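Local coordinates for acireductone dioxygenase (Bacillus anthracis, PDB 4QGL), which probably catalyses metal-dependent oxidation of an acireductone in the methionine salvage pathway, giving different products with iron than with nickel, at residues W37-L42 against A62-E67; Y77-V82 against R162-T167; F120-K125 against I140-N145. All coordinates share one frame; numbering follows the deposited sequence.

Contact 1. Residues W37-L42 against A62-E67; sequences WNISKL and AVFSKE
Trp-37 and Glu-67 meet through carbon: CB of the glutamate lies over the centre of the indole's six-membered ring, 3.5 Å from its centroid and only 12° off the ring normal, a CH-pi contact. CG follows across the pyrrole part of the indole. The bend in the Glu-67 chain (chi2 85°) then lifts the carboxylate away from the ring, where OE2 forms a salt bridge with Lys-41 NZ; the modelled separation is too short to be trusted in detail. Glutamate suits this place because its methylenes can pack on an aromatic face while its charge stays with the lysine. Lys-41 approaches from the opposite direction, its CE resting 3.8 Å from Val-63 CG1, and NZ also makes a weak hydrogen bond to Val-63 O. That carbonyl belongs to the end of helix 54-63. Phe-64 follows, the single non-helical residue between this helix and helix 65-75, of which it is the N-cap residue. The junction thus sends an aromatic ring inward against the 3-10 turn 39-41 that follows the edge strand 33-36 of a cupin sheet. Leu-42 CD1 and Asn-38 O both reach the edge of the Phe-64 ring, the carbonyl oxygen lying 3.6 Å from CE1, while Ile-39 CD1 comes to 4.1 Å from CZ. The Trp-37 and Phe-64 planes are 25° apart, but with centroids 5.9 Å apart the rings are displaced too far to stack face on face. Behind this shell, Phe-112 of the sheet stacks on Trp-37 and also meets Phe-64, and the indole NE1 is hydrogen-bonded to Glu-35.

Contact 2. Residues Y77-V82 against R162-T167; sequences YKAHDV and RIFVTT
Strand 79-82 runs antiparallel to strand 162-164 at 161°, with Ala-79/Phe-164 and Asp-81/Arg-162 as hydrogen-bonded pairs and His-80/Ile-163 as the non-hydrogen-bonded pair between them. A classic beta bulge precedes the regular pairs: Lys-78 and Ala-79 both face Phe-164, and their N atoms bind its O, at 3.0 and 3.1 Å, from opposite faces of the carbonyl plane. Phe-164 N returns a nearly straight bond to Ala-79 O. The Phe-164 ring folds back over the neighbouring backbone, with Ala-79 O over its centre and small Ala-79 beside it. On the same face, Arg-162 bends at chi2 and chi3 to carry NH2 to the Asp-81 carboxylate, a salt bridge of opposite charges; OD1 is doubtful in the model and the bond to OD2 weak. His-80 and Ile-163 point to the opposite face; Ile-163 CG2 packs 3.5 Å from Tyr-77 CB, and Val-165 CG2 meets the tyrosine ring edge at CD1. The Tyr-77 hydroxyl is hydrogen-bonded to Asp-108, predicted to help transmit conformational changes. This border of the cupin sheet nears the active site: helix 65-75 covers Ile-163, and Arg-162 touches Arg-111 of strand 109-113, predicted to help generate the substrate dianion.

Contact 3. Residues F120-K125 against I140-N145; sequences FAIEGK and ISVPEN
Phe-120 and Ile-122 face Ile-140 and Val-142 across the interior of the cupin barrel, where two antiparallel sheets pack face to face. Strands 120-123 and 140-142 belong to different sheets; their axes stay 10.0 Å apart and cross at 42°, and no hydrogen bond joins them. Each finds its backbone partners in its own sheet, as Phe-120 does with Val-132 and Ile-140 with Arg-111.

The aromatic contacts come from Phe-120. Val-142 CG2 sits over one face of its ring, offset toward the rim and 4.3 Å from CD1, while Ile-140 CG2 approaches CD2 obliquely. A broad flat ring suits this place, since it can span both branched residues of the opposite strand and still touch Glu-109 and His-148, two ligands of a bound cadmium ion.

The aliphatic contacts come from Ile-122, whose longer branch carries CD1 to the facing strand. Beta-branched residues fit well here, being at ease in strands and offering methyls in two directions. On Val-142, CG2 lies anti to the carbonyl carbon, a setting that directs this methyl between the phenyl ring and the isoleucine. Ile-122 CD1 comes within 4.4 Å of Ile-140 CD1 and 4.1 Å of Val-142 CG2.

How the contacts relate
Contact 2 and the 140-145 side of contact 3 lie on one sheet, and they touch directly: Tyr-77 OH lies 3.2 Å from Ser-141 OG, a probable hydrogen bond. Both segments of contact 3 fall between those of contact 2 in the sequence, and contact 1 precedes them all. Helix 65-75 leads from contact 1 into the edge strand of contact 2, their centres about 17 Å apart. His-103, His-105, Glu-109 and His-148 hold a cadmium ion at the site predicted to bind iron or nickel. A bound cadmium ion lies about 4 Å from the Phe-120 side chain, and one about 7 Å from that of Arg-162. In contact 1, the Trp-37 side chain is about 9 Å from that of Arg-111.

Contact 1. Residues W37-L42 against A62-E67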
loop_
_atom_site.group_PDB
_atom_site.type_symbol
_atom_site.label_atom_id
_atom_site.label_comp_id
_atom_site.label_asym_id
_atom_site.label_seq_id
_atom_site.Cartn_x
_atom_site.Cartn_y
_atom_site.Cartn_z
ATOM N N TRP A 37 1.579 11.490 2.216
ATOM C CA TRP A 37 0.467 12.397 2.519
ATOM C C TRP A 37 0.487 12.749 3.987
ATOM O O TRP A 37 1.042 12.001 4.817
ATOM C CB TRP A 37 -0.864 11.745 2.217
ATOM C CG TRP A 37 -1.043 11.414 0.808
ATOM C CD1 TRP A 37 -0.235 11.774 -0.243
ATOM C CD2 TRP A 37 -2.130 10.692 0.255
ATOM N NE1 TRP A 37 -0.767 11.312 -1.420
ATOM C CE2 TRP A 37 -1.929 10.643 -1.142
ATOM C CE3 TRP A 37 -3.259 10.092 0.800
ATOM C CZ2 TRP A 37 -2.816 10.015 -1.989
ATOM C CZ3 TRP A 37 -4.126 9.478 -0.028
ATOM C CH2 TRP A 37 -3.907 9.434 -1.420
ATOM N N ASN A 38 -0.152 13.869 4.317
ATOM C CA ASN A 38 -0.069 14.420 5.649
ATOM C C ASN A 38 -1.037 13.713 6.592
ATOM O O ASN A 38 -2.215 14.022 6.681
ATOM C CB ASN A 38 -0.277 15.911 5.585
ATOM C CG ASN A 38 -0.155 16.550 6.935
ATOM O OD1 ASN A 38 0.880 16.472 7.616
ATOM N ND2 ASN A 38 -1.215 17.150 7.353
ATOM N N ILE A 39 -0.493 12.710 7.274
ATOM C CA ILE A 39 -1.289 11.766 8.082
ATOM C C ILE A 39 -1.703 12.440 9.385
ATOM O O ILE A 39 -2.690 12.053 9.973
ATOM C CB ILE A 39 -0.558 10.385 8.237
ATOM C CG1 ILE A 39 -1.445 9.320 8.888
ATOM C CG2 ILE A 39 0.764 10.486 8.974
ATOM C CD1 ILE A 39 -2.336 8.614 7.892
ATOM N N SER A 40 -0.981 13.486 9.790
ATOM C CA SER A 40 -1.358 14.313 10.963
ATOM C C SER A 40 -2.735 14.977 10.846
ATOM O O SER A 40 -3.298 15.404 11.828
ATOM C CB SER A 40 -0.324 15.416 11.230
ATOM O OG SER A 40 -0.301 16.386 10.201
ATOM N N LYS A 41 -3.251 15.075 9.629
ATOM C CA LYS A 41 -4.647 15.472 9.410
ATOM C C LYS A 41 -5.687 14.519 9.952
ATOM O O LYS A 41 -6.791 14.921 10.216
ATOM C CB LYS A 41 -4.950 15.560 7.922
ATOM C CG LYS A 41 -4.643 16.894 7.302
ATOM C CD LYS A 41 -4.293 16.665 5.848
ATOM C CE LYS A 41 -5.447 15.983 5.130
ATOM N NZ LYS A 41 -5.260 16.118 3.659
ATOM N N LEU A 42 -5.373 13.244 10.012
ATOM C CA LEU A 42 -6.348 12.262 10.407
ATOM C C LEU A 42 -6.742 12.542 11.834
ATOM O O LEU A 42 -5.891 12.727 12.686
ATOM C CB LEU A 42 -5.770 10.843 10.277
ATOM C CG LEU A 42 -6.754 9.663 10.375
ATOM C CD1 LEU A 42 -7.563 9.500 9.099
ATOM C CD2 LEU A 42 -6.031 8.360 10.695
ATOM N N ALA A 62 -13.159 11.395 3.190
ATOM C CA ALA A 62 -13.306 12.828 3.166
ATOM C C ALA A 62 -12.034 13.597 3.486
ATOM O O ALA A 62 -11.785 14.635 2.893
ATOM C CB ALA A 62 -14.423 13.259 4.106
ATOM N N VAL A 63 -11.248 13.125 4.435
ATOM C CA VAL A 63 -10.052 13.843 4.864
ATOM C C VAL A 63 -8.972 13.875 3.786
ATOM O O VAL A 63 -8.333 14.895 3.608
ATOM C CB VAL A 63 -9.494 13.256 6.168
ATOM C CG1 VAL A 63 -8.276 14.004 6.649
ATOM C CG2 VAL A 63 -10.522 13.334 7.268
ATOM N N PHE A 64 -8.752 12.765 3.073
ATOM C CA PHE A 64 -7.744 12.734 2.004
ATOM C C PHE A 64 -8.319 12.911 0.619
ATOM O O PHE A 64 -7.643 12.652 -0.356
ATOM C CB PHE A 64 -6.923 11.463 2.078
ATOM C CG PHE A 64 -6.199 11.323 3.369
ATOM C CD1 PHE A 64 -4.996 11.979 3.580
ATOM C CD2 PHE A 64 -6.747 10.571 4.397
ATOM C CE1 PHE A 64 -4.354 11.883 4.794
ATOM C CE2 PHE A 64 -6.101 10.458 5.608
ATOM C CZ PHE A 64 -4.907 11.114 5.807
ATOM N N SER A 65 -9.521 13.477 0.531
ATOM C CA SER A 65 -10.172 13.667 -0.768
ATOM C C SER A 65 -9.368 14.481 -1.772
ATOM O O SER A 65 -9.423 14.208 -2.963
ATOM C CB SER A 65 -11.566 14.269 -0.611
ATOM O OG SER A 65 -11.512 15.589 -0.104
ATOM N N LYS A 66 -8.650 15.493 -1.308
ATOM C CA LYS A 66 -7.803 16.292 -2.198
ATOM C C LYS A 66 -6.640 15.454 -2.729
ATOM O O LYS A 66 -6.363 15.416 -3.922
ATOM C CB LYS A 66 -7.286 17.529 -1.455
ATOM C CG LYS A 66 -6.252 18.339 -2.195
ATOM C CD LYS A 66 -6.755 18.829 -3.533
ATOM C CE LYS A 66 -5.808 19.885 -4.086
ATOM N NZ LYS A 66 -5.969 20.001 -5.555
ATOM N N GLU A 67 -5.975 14.768 -1.834
ATOM C CA GLU A 67 -4.836 13.962 -2.238
ATOM C C GLU A 67 -5.273 12.883 -3.172
ATOM O O GLU A 67 -4.569 12.567 -4.089
ATOM C CB GLU A 67 -4.143 13.325 -1.057
ATOM C CG GLU A 67 -3.373 14.300 -0.199
ATOM C CD GLU A 67 -4.246 14.967 0.843
ATOM O OE1 GLU A 67 -5.436 15.166 0.634
ATOM O OE2 GLU A 67 -3.753 15.267 1.926
#

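Contact 2. Residues Y77-V82 against R162-T167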
loop_
_atom_site.group_PDB
_atom_site.type_symbol
_atom_site.label_atom_id
_atom_site.label_comp_id
_atom_site.label_asym_id
_atom_site.label_seq_id
_atom_site.Cartn_x
_atom_site.Cartn_y
_atom_site.Cartn_z
ATOM N N TYR A 77 -7.045 7.149 -12.305
ATOM C CA TYR A 77 -7.876 6.225 -11.502
ATOM C C TYR A 77 -9.315 6.744 -11.360
ATOM O O TYR A 77 -9.565 7.905 -11.625
ATOM C CB TYR A 77 -7.234 5.980 -10.113
ATOM C CG TYR A 77 -5.773 5.603 -10.201
ATOM C CD1 TYR A 77 -5.326 4.734 -11.193
ATOM C CD2 TYR A 77 -4.844 6.125 -9.328
ATOM C CE1 TYR A 77 -3.996 4.378 -11.305
ATOM C CE2 TYR A 77 -3.498 5.784 -9.428
ATOM C CZ TYR A 77 -3.067 4.891 -10.411
ATOM O OH TYR A 77 -1.719 4.526 -10.524
ATOM N N LYS A 78 -10.243 5.884 -10.929
ATOM C CA LYS A 78 -11.680 6.203 -10.885
ATOM C C LYS A 78 -12.391 6.011 -9.539
ATOM O O LYS A 78 -13.146 6.870 -9.107
ATOM C CB LYS A 78 -12.442 5.368 -11.918
ATOM C CG LYS A 78 -11.767 5.321 -13.268
ATOM C CD LYS A 78 -12.737 5.107 -14.420
ATOM C CE LYS A 78 -12.008 5.356 -15.743
ATOM N NZ LYS A 78 -12.916 5.257 -16.918
ATOM N N ALA A 79 -12.191 4.875 -8.898
ATOM C CA ALA A 79 -12.958 4.514 -7.721
ATOM C C ALA A 79 -12.029 4.265 -6.561
ATOM O O ALA A 79 -10.832 4.076 -6.748
ATOM C CB ALA A 79 -13.746 3.268 -8.031
ATOM N N HIS A 80 -12.586 4.258 -5.361
ATOM C CA HIS A 80 -11.800 4.081 -4.137
ATOM C C HIS A 80 -12.653 3.595 -2.977
ATOM O O HIS A 80 -13.864 3.901 -2.915
ATOM C CB HIS A 80 -11.089 5.381 -3.737
ATOM C CG HIS A 80 -11.942 6.609 -3.819
ATOM N ND1 HIS A 80 -12.082 7.348 -4.981
ATOM C CD2 HIS A 80 -12.685 7.247 -2.881
ATOM C CE1 HIS A 80 -12.876 8.380 -4.757
ATOM N NE2 HIS A 80 -13.253 8.345 -3.489
ATOM N N ASP A 81 -12.028 2.849 -2.064
ATOM C CA ASP A 81 -12.702 2.440 -0.834
ATOM C C ASP A 81 -11.733 2.127 0.288
ATOM O O ASP A 81 -10.548 2.334 0.145
ATOM C CB ASP A 81 -13.643 1.265 -1.082
ATOM C CG ASP A 81 -12.931 0.012 -1.566
ATOM O OD1 ASP A 81 -11.698 -0.180 -1.330
ATOM O OD2 ASP A 81 -13.656 -0.796 -2.200
ATOM N N VAL A 82 -12.251 1.653 1.406
ATOM C CA VAL A 82 -11.420 1.392 2.549
ATOM C C VAL A 82 -11.569 -0.052 2.947
ATOM O O VAL A 82 -12.665 -0.560 3.039
ATOM C CB VAL A 82 -11.770 2.305 3.730
ATOM C CG1 VAL A 82 -10.834 2.073 4.900
ATOM C CG2 VAL A 82 -11.717 3.761 3.288
ATOM N N ARG A 162 -7.905 1.851 -1.008
ATOM C CA ARG A 162 -7.530 1.318 -2.280
ATOM C C ARG A 162 -8.092 2.200 -3.361
ATOM O O ARG A 162 -9.289 2.523 -3.358
ATOM C CB ARG A 162 -8.098 -0.064 -2.453
ATOM C CG ARG A 162 -8.046 -0.885 -1.194
ATOM C CD ARG A 162 -9.329 -1.661 -1.111
ATOM N NE ARG A 162 -9.198 -2.973 -1.727
ATOM C CZ ARG A 162 -10.224 -3.735 -2.078
ATOM N NH1 ARG A 162 -9.997 -4.911 -2.623
ATOM N NH2 ARG A 162 -11.473 -3.329 -1.890
ATOM N N ILE A 163 -7.231 2.582 -4.294
ATOM C CA ILE A 163 -7.670 3.333 -5.444
ATOM C C ILE A 163 -7.516 2.431 -6.664
ATOM O O ILE A 163 -6.521 1.795 -6.827
ATOM C CB ILE A 163 -6.862 4.640 -5.572
ATOM C CG1 ILE A 163 -6.894 5.399 -4.240
ATOM C CG2 ILE A 163 -7.436 5.536 -6.662
ATOM C CD1 ILE A 163 -6.059 6.668 -4.232
ATOM N N PHE A 164 -8.528 2.348 -7.494
ATOM C CA PHE A 164 -8.488 1.487 -8.646
ATOM C C PHE A 164 -9.071 2.174 -9.876
ATOM O O PHE A 164 -9.770 3.187 -9.777
ATOM C CB PHE A 164 -9.243 0.194 -8.352
ATOM C CG PHE A 164 -10.400 0.346 -7.398
ATOM C CD1 PHE A 164 -10.189 0.415 -6.038
ATOM C CD2 PHE A 164 -11.713 0.357 -7.857
ATOM C CE1 PHE A 164 -11.254 0.538 -5.158
ATOM C CE2 PHE A 164 -12.786 0.462 -6.976
ATOM C CZ PHE A 164 -12.550 0.565 -5.627
ATOM N N VAL A 165 -8.754 1.618 -11.034
ATOM C CA VAL A 165 -9.406 1.971 -12.307
ATOM C C VAL A 165 -10.797 1.350 -12.463
ATOM O O VAL A 165 -11.783 2.039 -12.761
ATOM C CB VAL A 165 -8.567 1.494 -13.496
ATOM C CG1 VAL A 165 -9.383 1.499 -14.770
ATOM C CG2 VAL A 165 -7.313 2.353 -13.626
ATOM N N THR A 166 -10.870 0.038 -12.317
ATOM C CA THR A 166 -12.147 -0.672 -12.364
ATOM C C THR A 166 -12.096 -1.719 -11.288
ATOM O O THR A 166 -10.994 -2.094 -10.838
ATOM C CB THR A 166 -12.336 -1.389 -13.711
ATOM O OG1 THR A 166 -11.129 -2.102 -14.052
ATOM C CG2 THR A 166 -12.639 -0.379 -14.811
ATOM N N THR A 167 -13.249 -2.223 -10.869
ATOM C CA THR A 167 -13.186 -3.374 -9.982
ATOM C C THR A 167 -12.442 -4.524 -10.718
ATOM O O THR A 167 -11.471 -5.070 -10.165
ATOM C CB THR A 167 -14.547 -3.725 -9.350
ATOM O OG1 THR A 167 -14.537 -3.255 -7.999
ATOM C CG2 THR A 167 -14.817 -5.237 -9.336
#

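Contact 3. Residues F120-K125 against I140-N145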
loop_
_atom_site.group_PDB
_atom_site.type_symbol
_atom_site.label_atom_id
_atom_site.label_comp_id
_atom_site.label_asym_id
_atom_site.label_seq_id
_atom_site.Cartn_x
_atom_site.Cartn_y
_atom_site.Cartn_z
ATOM N N PHE A 120 5.086 -4.649 0.569
ATOM C CA PHE A 120 5.022 -5.102 -0.800
ATOM C C PHE A 120 6.362 -5.603 -1.265
ATOM O O PHE A 120 7.368 -4.927 -1.099
ATOM C CB PHE A 120 4.603 -3.985 -1.721
ATOM C CG PHE A 120 3.112 -3.882 -1.866
ATOM C CD1 PHE A 120 2.440 -4.773 -2.668
ATOM C CD2 PHE A 120 2.380 -2.899 -1.204
ATOM C CE1 PHE A 120 1.075 -4.707 -2.796
ATOM C CE2 PHE A 120 1.015 -2.834 -1.333
ATOM C CZ PHE A 120 0.368 -3.741 -2.132
ATOM N N ALA A 121 6.373 -6.774 -1.890
ATOM C CA ALA A 121 7.612 -7.347 -2.416
ATOM C C ALA A 121 7.572 -7.276 -3.934
ATOM O O ALA A 121 6.778 -7.976 -4.561
ATOM C CB ALA A 121 7.777 -8.807 -1.954
ATOM N N ILE A 122 8.458 -6.482 -4.529
ATOM C CA ILE A 122 8.351 -6.167 -5.954
ATOM C C ILE A 122 9.593 -6.627 -6.687
ATOM O O ILE A 122 10.733 -6.444 -6.219
ATOM C CB ILE A 122 8.076 -4.665 -6.173
ATOM C CG1 ILE A 122 6.763 -4.282 -5.502
ATOM C CG2 ILE A 122 7.937 -4.351 -7.659
ATOM C CD1 ILE A 122 6.734 -2.866 -4.961
ATOM N N GLU A 123 9.353 -7.270 -7.823
ATOM C CA GLU A 123 10.431 -7.762 -8.672
ATOM C C GLU A 123 10.946 -6.548 -9.399
ATOM O O GLU A 123 10.215 -5.930 -10.161
ATOM C CB GLU A 123 9.932 -8.811 -9.665
ATOM C CG GLU A 123 10.994 -9.414 -10.564
ATOM C CD GLU A 123 10.425 -10.536 -11.454
ATOM O OE1 GLU A 123 9.503 -10.251 -12.264
ATOM O OE2 GLU A 123 10.869 -11.725 -11.349
ATOM N N GLY A 124 12.201 -6.205 -9.140
ATOM C CA GLY A 124 12.840 -5.079 -9.799
ATOM C C GLY A 124 13.179 -5.387 -11.235
ATOM O O GLY A 124 13.292 -6.541 -11.637
ATOM N N LYS A 125 13.400 -4.331 -11.991
ATOM C CA LYS A 125 13.683 -4.450 -13.407
ATOM C C LYS A 125 14.953 -5.203 -13.738
ATOM O O LYS A 125 15.103 -5.662 -14.855
ATOM C CB LYS A 125 13.741 -3.059 -14.033
ATOM C CG LYS A 125 14.880 -2.176 -13.564
ATOM C CD LYS A 125 14.832 -0.888 -14.358
ATOM C CE LYS A 125 15.290 0.316 -13.566
ATOM N NZ LYS A 125 15.936 1.319 -14.475
ATOM N N ILE A 140 1.517 4.274 -2.199
ATOM C CA ILE A 140 2.367 3.559 -3.142
ATOM C C ILE A 140 1.566 3.117 -4.333
ATOM O O ILE A 140 0.413 2.712 -4.166
ATOM C CB ILE A 140 3.059 2.311 -2.520
ATOM C CG1 ILE A 140 3.951 1.667 -3.565
ATOM C CG2 ILE A 140 2.086 1.256 -2.009
ATOM C CD1 ILE A 140 4.698 0.500 -3.028
ATOM N N SER A 141 2.146 3.200 -5.532
ATOM C CA SER A 141 1.500 2.598 -6.695
ATOM C C SER A 141 2.414 1.604 -7.361
ATOM O O SER A 141 3.522 1.921 -7.798
ATOM C CB SER A 141 0.999 3.595 -7.753
ATOM O OG SER A 141 0.527 2.868 -8.903
ATOM N N VAL A 142 1.886 0.398 -7.456
ATOM C CA VAL A 142 2.596 -0.689 -7.953
ATOM C C VAL A 142 2.160 -0.874 -9.389
ATOM O O VAL A 142 1.004 -1.218 -9.644
ATOM C CB VAL A 142 2.276 -1.931 -7.119
ATOM C CG1 VAL A 142 2.798 -3.187 -7.809
ATOM C CG2 VAL A 142 2.852 -1.795 -5.712
ATOM N N PRO A 143 3.096 -0.681 -10.334
ATOM C CA PRO A 143 2.805 -0.633 -11.767
ATOM C C PRO A 143 2.239 -1.921 -12.379
ATOM O O PRO A 143 2.473 -3.041 -11.910
ATOM C CB PRO A 143 4.154 -0.302 -12.419
ATOM C CG PRO A 143 5.186 -0.594 -11.401
ATOM C CD PRO A 143 4.543 -0.670 -10.045
ATOM N N GLU A 144 1.499 -1.706 -13.459
ATOM C CA GLU A 144 0.899 -2.776 -14.179
ATOM C C GLU A 144 2.027 -3.671 -14.667
ATOM O O GLU A 144 3.113 -3.195 -14.988
ATOM C CB GLU A 144 0.015 -2.235 -15.330
ATOM C CG GLU A 144 0.751 -1.679 -16.535
ATOM C CD GLU A 144 -0.215 -1.276 -17.661
ATOM O OE1 GLU A 144 -1.447 -1.306 -17.460
ATOM O OE2 GLU A 144 0.244 -0.935 -18.773
ATOM N N ASN A 145 1.752 -4.977 -14.661
ATOM C CA ASN A 145 2.653 -6.066 -15.128
ATOM C C ASN A 145 3.832 -6.409 -14.225
ATOM O O ASN A 145 4.557 -7.352 -14.516
ATOM C CB ASN A 145 3.122 -5.851 -16.566
ATOM C CG ASN A 145 1.970 -5.590 -17.503
ATOM O OD1 ASN A 145 0.851 -6.093 -17.287
ATOM N ND2 ASN A 145 2.203 -4.738 -18.518
#